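Local coordinates for esterase LipW (Mycobacterium marinum, PDB 3QH4), which probably hydrolyses ester bonds as a mycobacterial serine esterase of the alpha/beta hydrolase fold, at residues H288-L293 against T298-L303; E279-P284 against F304-H309. One frame throughout, in Å; residues are numbered along the deposited sequence.

Contact 1: H288-L293 against T298-L303; sequences HGFDSL and TTSQRL
Phe290 and Asp291, on the short helix 290-293, meet Thr299, Ser300 and Leu303 on the first turns of helix 298-315. The chains come closest at Asp291 and Ser300, whose CA atoms are 4.6 Å apart.

The apolar part centres on the Phe290 ring. CE2 of Phe290 lies 3.9 Å from CG2 of Thr299, and the two side chains cross at about a right angle. At the end of the ring, CZ of Phe290 is 4.1 Å from CD2 of Leu303. Both methyls approach the ring obliquely. The chi1 of Phe290, 66°, sets its CG between the backbone N and the carbonyl carbon and directs the ring at the longer helix.

The mixed contacts involve Asp291 and Ser300. CD2 of Leu303 sits 3.5 Å from CG of Asp291, against the carboxylate and its CB. OD1 of Asp291 has its hydrogen-bond partner outside the two segments, NE2 of His193. OG of Ser300 packs 3.3 Å from CA of Asp291 and lies at the Phe290 ring edge, near its plane. Its hydrogen bond goes to the carbonyl O of Leu294, in the connection between the helices.

Gly289, at the N-cap position, separates this packing from His288. His288 bonds Ser166 and Asp258 in a geometry consistent with a Ser-His-Asp catalytic triad.

No hydrogen bond joins the two segments. The direct contact between them is therefore van der Waals in character, while OD1 of Asp291 and OG of Ser300 find hydrogen bonds in other parts of the chain.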
# COMPACT_ATOMS: atom_id res chain seq x y z
N HIS A 288 -4.08 -10.44 6.88
CA HIS A 288 -3.41 -9.22 6.44
C HIS A 288 -1.90 -9.32 6.59
O HIS A 288 -1.39 -9.80 7.61
CB HIS A 288 -3.89 -8.05 7.31
CG HIS A 288 -3.66 -6.72 6.67
ND1 HIS A 288 -4.44 -6.26 5.64
CD2 HIS A 288 -2.76 -5.74 6.94
CE1 HIS A 288 -4.04 -5.04 5.29
NE2 HIS A 288 -3.04 -4.70 6.07
N GLY A 289 -1.19 -8.89 5.56
CA GLY A 289 0.26 -8.82 5.61
C GLY A 289 0.90 -10.15 5.24
O GLY A 289 2.09 -10.31 5.47
N PHE A 290 0.12 -11.08 4.66
CA PHE A 290 0.65 -12.44 4.36
C PHE A 290 1.93 -12.43 3.53
O PHE A 290 2.84 -13.22 3.80
CB PHE A 290 -0.42 -13.36 3.72
CG PHE A 290 -0.88 -12.94 2.33
CD1 PHE A 290 -1.98 -12.08 2.20
CD2 PHE A 290 -0.23 -13.42 1.17
CE1 PHE A 290 -2.45 -11.71 0.93
CE2 PHE A 290 -0.67 -13.06 -0.09
CZ PHE A 290 -1.78 -12.19 -0.21
N ASP A 291 2.01 -11.53 2.56
CA ASP A 291 3.16 -11.51 1.66
C ASP A 291 4.40 -10.89 2.31
O ASP A 291 5.51 -11.15 1.84
CB ASP A 291 2.84 -10.80 0.35
CG ASP A 291 2.39 -9.37 0.57
OD1 ASP A 291 1.38 -9.18 1.27
OD2 ASP A 291 3.09 -8.44 0.10
N SER A 292 4.20 -10.12 3.39
CA SER A 292 5.30 -9.62 4.23
C SER A 292 5.77 -10.67 5.23
O SER A 292 7.00 -10.83 5.46
CB SER A 292 4.85 -8.36 4.98
OG SER A 292 4.57 -7.33 4.04
N LEU A 293 4.82 -11.39 5.83
CA LEU A 293 5.12 -12.45 6.79
C LEU A 293 5.87 -13.62 6.17
O LEU A 293 6.77 -14.18 6.81
CB LEU A 293 3.84 -12.96 7.49
CG LEU A 293 3.14 -11.96 8.43
CD1 LEU A 293 1.66 -12.32 8.63
CD2 LEU A 293 3.84 -11.87 9.80
N THR A 298 4.20 -19.93 -1.61
CA THR A 298 3.58 -20.00 -2.95
C THR A 298 2.46 -18.95 -3.10
O THR A 298 2.31 -18.34 -4.14
CB THR A 298 3.03 -21.41 -3.27
OG1 THR A 298 2.36 -21.94 -2.12
CG2 THR A 298 4.18 -22.33 -3.63
N THR A 299 1.67 -18.73 -2.05
CA THR A 299 0.58 -17.76 -2.14
C THR A 299 1.08 -16.32 -2.32
O THR A 299 0.53 -15.57 -3.14
CB THR A 299 -0.40 -17.89 -0.95
OG1 THR A 299 -1.03 -19.18 -1.01
CG2 THR A 299 -1.47 -16.82 -0.99
N SER A 300 2.11 -15.97 -1.55
CA SER A 300 2.77 -14.68 -1.69
C SER A 300 3.37 -14.53 -3.07
O SER A 300 3.28 -13.47 -3.70
CB SER A 300 3.85 -14.50 -0.61
OG SER A 300 3.23 -14.67 0.67
N GLN A 301 3.99 -15.60 -3.56
CA GLN A 301 4.56 -15.55 -4.91
C GLN A 301 3.51 -15.38 -5.98
O GLN A 301 3.72 -14.65 -6.95
CB GLN A 301 5.44 -16.78 -5.18
CG GLN A 301 6.71 -16.79 -4.32
CD GLN A 301 7.77 -15.79 -4.84
OE1 GLN A 301 8.14 -15.83 -6.02
NE2 GLN A 301 8.24 -14.90 -3.96
N ARG A 302 2.37 -16.05 -5.81
CA ARG A 302 1.26 -15.86 -6.76
C ARG A 302 0.75 -14.41 -6.73
O ARG A 302 0.39 -13.87 -7.77
CB ARG A 302 0.12 -16.85 -6.47
CG ARG A 302 0.43 -18.28 -6.97
CD ARG A 302 -0.86 -19.15 -6.95
NE ARG A 302 -1.21 -19.54 -5.59
CZ ARG A 302 -0.83 -20.69 -5.03
NH1 ARG A 302 -1.17 -20.96 -3.77
NH2 ARG A 302 -0.09 -21.56 -5.71
N LEU A 303 0.71 -13.80 -5.54
CA LEU A 303 0.38 -12.37 -5.45
C LEU A 303 1.36 -11.53 -6.28
O LEU A 303 0.93 -10.73 -7.12
CB LEU A 303 0.38 -11.89 -3.96
CG LEU A 303 0.25 -10.35 -3.89
CD1 LEU A 303 -1.16 -9.90 -4.19
CD2 LEU A 303 0.70 -9.86 -2.50

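Contact 2: E279-P284 against F304-H309; sequences ELHIFP and FAMQGH
Met306, on helix 298-315, packs its thioether against His281 and Phe283 of the edge strand 278-283. The terminal methyl, CE of Met306, is 3.6 Å from ND1 of His281. It lies over one face of the imidazole, offset toward the rim, as a CH-pi contact 3.8 Å from the ring centroid. SD of Met306 rests against the base of the same side chain, 3.7 Å from CB of His281. The histidine and methionine side chains cross at about a right angle.

The side chains of Phe283 and Met306 come toward each other from opposite directions. CZ of Phe283 is 3.8 Å from CE of Met306, and the approach to the phenyl ring is oblique. With SD of Met306 5.3 Å from the Phe283 centroid, this is a Met-aromatic contact.

Torsions explain the reach. Met306 is extended through chi1 and chi2, then bends at chi3 (-60°), which turns CE onto the imidazole. The imidazole of His281 in turn lies against Phe283, two residues on: CD2 of His281 stands 3.2 Å above the centre of one face of the Phe283 ring.

Farther out, this spacing along the strand points both His281 and Phe283 toward the helix. Leu280 and Ile282 alternate with them and pack on helix 261-273. The strand is held by backbone hydrogen bonds to strand 250-255, including His281 with Cys254. On the helix, Gln307 points away from the strand and bonds Gln107 of helix 105-115. Strand 278-283, at the end of the central sheet, is thus packed between helix 261-273 and helix 298-315.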
# COMPACT_ATOMS: atom_id res chain seq x y z
N GLU A 279 -9.55 -5.90 -11.87
CA GLU A 279 -9.16 -7.28 -11.59
C GLU A 279 -9.16 -7.42 -10.08
O GLU A 279 -8.55 -6.61 -9.37
CB GLU A 279 -7.78 -7.58 -12.19
CG GLU A 279 -7.32 -9.01 -11.90
CD GLU A 279 -6.25 -9.50 -12.86
OE1 GLU A 279 -5.40 -8.69 -13.24
OE2 GLU A 279 -6.27 -10.70 -13.24
N LEU A 280 -9.85 -8.44 -9.58
CA LEU A 280 -9.98 -8.61 -8.14
C LEU A 280 -9.55 -10.01 -7.76
O LEU A 280 -9.92 -10.96 -8.43
CB LEU A 280 -11.46 -8.43 -7.73
CG LEU A 280 -11.90 -8.97 -6.36
CD1 LEU A 280 -11.28 -8.11 -5.24
CD2 LEU A 280 -13.44 -8.98 -6.27
N HIS A 281 -8.77 -10.12 -6.68
CA HIS A 281 -8.46 -11.44 -6.12
C HIS A 281 -8.57 -11.50 -4.61
O HIS A 281 -8.01 -10.62 -3.92
CB HIS A 281 -7.05 -11.91 -6.48
CG HIS A 281 -6.89 -13.39 -6.34
ND1 HIS A 281 -7.16 -14.25 -7.37
CD2 HIS A 281 -6.53 -14.15 -5.29
CE1 HIS A 281 -6.97 -15.49 -6.97
NE2 HIS A 281 -6.58 -15.46 -5.71
N ILE A 282 -9.24 -12.53 -4.12
CA ILE A 282 -9.25 -12.82 -2.68
C ILE A 282 -8.43 -14.11 -2.52
O ILE A 282 -8.75 -15.14 -3.10
CB ILE A 282 -10.69 -13.04 -2.12
CG1 ILE A 282 -11.54 -11.77 -2.29
CG2 ILE A 282 -10.63 -13.46 -0.61
CD1 ILE A 282 -10.92 -10.52 -1.54
N PHE A 283 -7.38 -14.03 -1.70
CA PHE A 283 -6.49 -15.17 -1.48
C PHE A 283 -6.95 -15.94 -0.25
O PHE A 283 -7.13 -15.35 0.82
CB PHE A 283 -5.05 -14.67 -1.25
CG PHE A 283 -4.43 -14.12 -2.49
CD1 PHE A 283 -3.76 -14.99 -3.38
CD2 PHE A 283 -4.49 -12.77 -2.77
CE1 PHE A 283 -3.16 -14.48 -4.55
CE2 PHE A 283 -3.92 -12.25 -3.97
CZ PHE A 283 -3.25 -13.13 -4.84
N PRO A 284 -7.14 -17.26 -0.41
CA PRO A 284 -7.69 -18.11 0.68
C PRO A 284 -6.63 -18.35 1.78
O PRO A 284 -5.43 -18.31 1.50
CB PRO A 284 -8.02 -19.42 -0.07
CG PRO A 284 -6.99 -19.51 -1.18
CD PRO A 284 -6.76 -18.04 -1.60
N PHE A 304 2.67 -11.69 -6.04
CA PHE A 304 3.70 -10.93 -6.76
C PHE A 304 3.56 -11.13 -8.28
O PHE A 304 3.69 -10.19 -9.05
CB PHE A 304 5.11 -11.28 -6.30
CG PHE A 304 5.39 -10.99 -4.82
CD1 PHE A 304 4.83 -9.88 -4.17
CD2 PHE A 304 6.24 -11.82 -4.10
CE1 PHE A 304 5.11 -9.63 -2.81
CE2 PHE A 304 6.53 -11.59 -2.75
CZ PHE A 304 5.98 -10.47 -2.10
N ALA A 305 3.31 -12.36 -8.70
CA ALA A 305 3.26 -12.67 -10.13
C ALA A 305 2.04 -11.97 -10.72
O ALA A 305 2.12 -11.43 -11.84
CB ALA A 305 3.20 -14.17 -10.35
N MET A 306 0.93 -11.98 -9.96
CA MET A 306 -0.32 -11.39 -10.41
C MET A 306 -0.18 -9.88 -10.57
O MET A 306 -0.65 -9.28 -11.55
CB MET A 306 -1.44 -11.73 -9.41
CG MET A 306 -2.80 -11.22 -9.81
SD MET A 306 -4.03 -11.60 -8.55
CE MET A 306 -3.91 -13.39 -8.54
N GLN A 307 0.48 -9.26 -9.60
CA GLN A 307 0.73 -7.83 -9.63
C GLN A 307 1.62 -7.48 -10.80
O GLN A 307 1.38 -6.50 -11.48
CB GLN A 307 1.42 -7.40 -8.33
CG GLN A 307 0.55 -7.52 -7.09
CD GLN A 307 1.39 -7.28 -5.83
OE1 GLN A 307 2.55 -7.71 -5.76
NE2 GLN A 307 0.80 -6.63 -4.82
N GLY A 308 2.66 -8.29 -11.02
CA GLY A 308 3.60 -8.04 -12.13
C GLY A 308 2.90 -8.08 -13.48
O GLY A 308 3.12 -7.21 -14.32
N HIS A 309 2.02 -9.05 -13.65
CA HIS A 309 1.34 -9.23 -14.93
C HIS A 309 0.34 -8.10 -15.15
O HIS A 309 0.18 -7.64 -16.27
CB HIS A 309 0.68 -10.61 -15.00
CG HIS A 309 1.65 -11.72 -15.29
ND1 HIS A 309 2.51 -11.69 -16.38
CD2 HIS A 309 1.90 -12.89 -14.65
CE1 HIS A 309 3.25 -12.78 -16.39
NE2 HIS A 309 2.91 -13.53 -15.35

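Both contacts use helix 298-315, contact 1 its first turns and contact 2 its middle. Every touching residue of contact 1 is buried. Contact 2 is only partly buried and lies at the outer strand of the sheet. The chemistry differs accordingly. Contact 1 is helix against helix and mixes apolar groups with a carboxylate and a hydroxyl that hydrogen-bond to residues outside the two segments. Contact 2 is helix against strand and rests on one thioether against two aromatic rings. Phe283 joins them: its CE2 is 3.6 Å from CD1 of Leu303, and its ring also meets that of Phe290. The segment 288-293 begins with the probable catalytic histidine, His288.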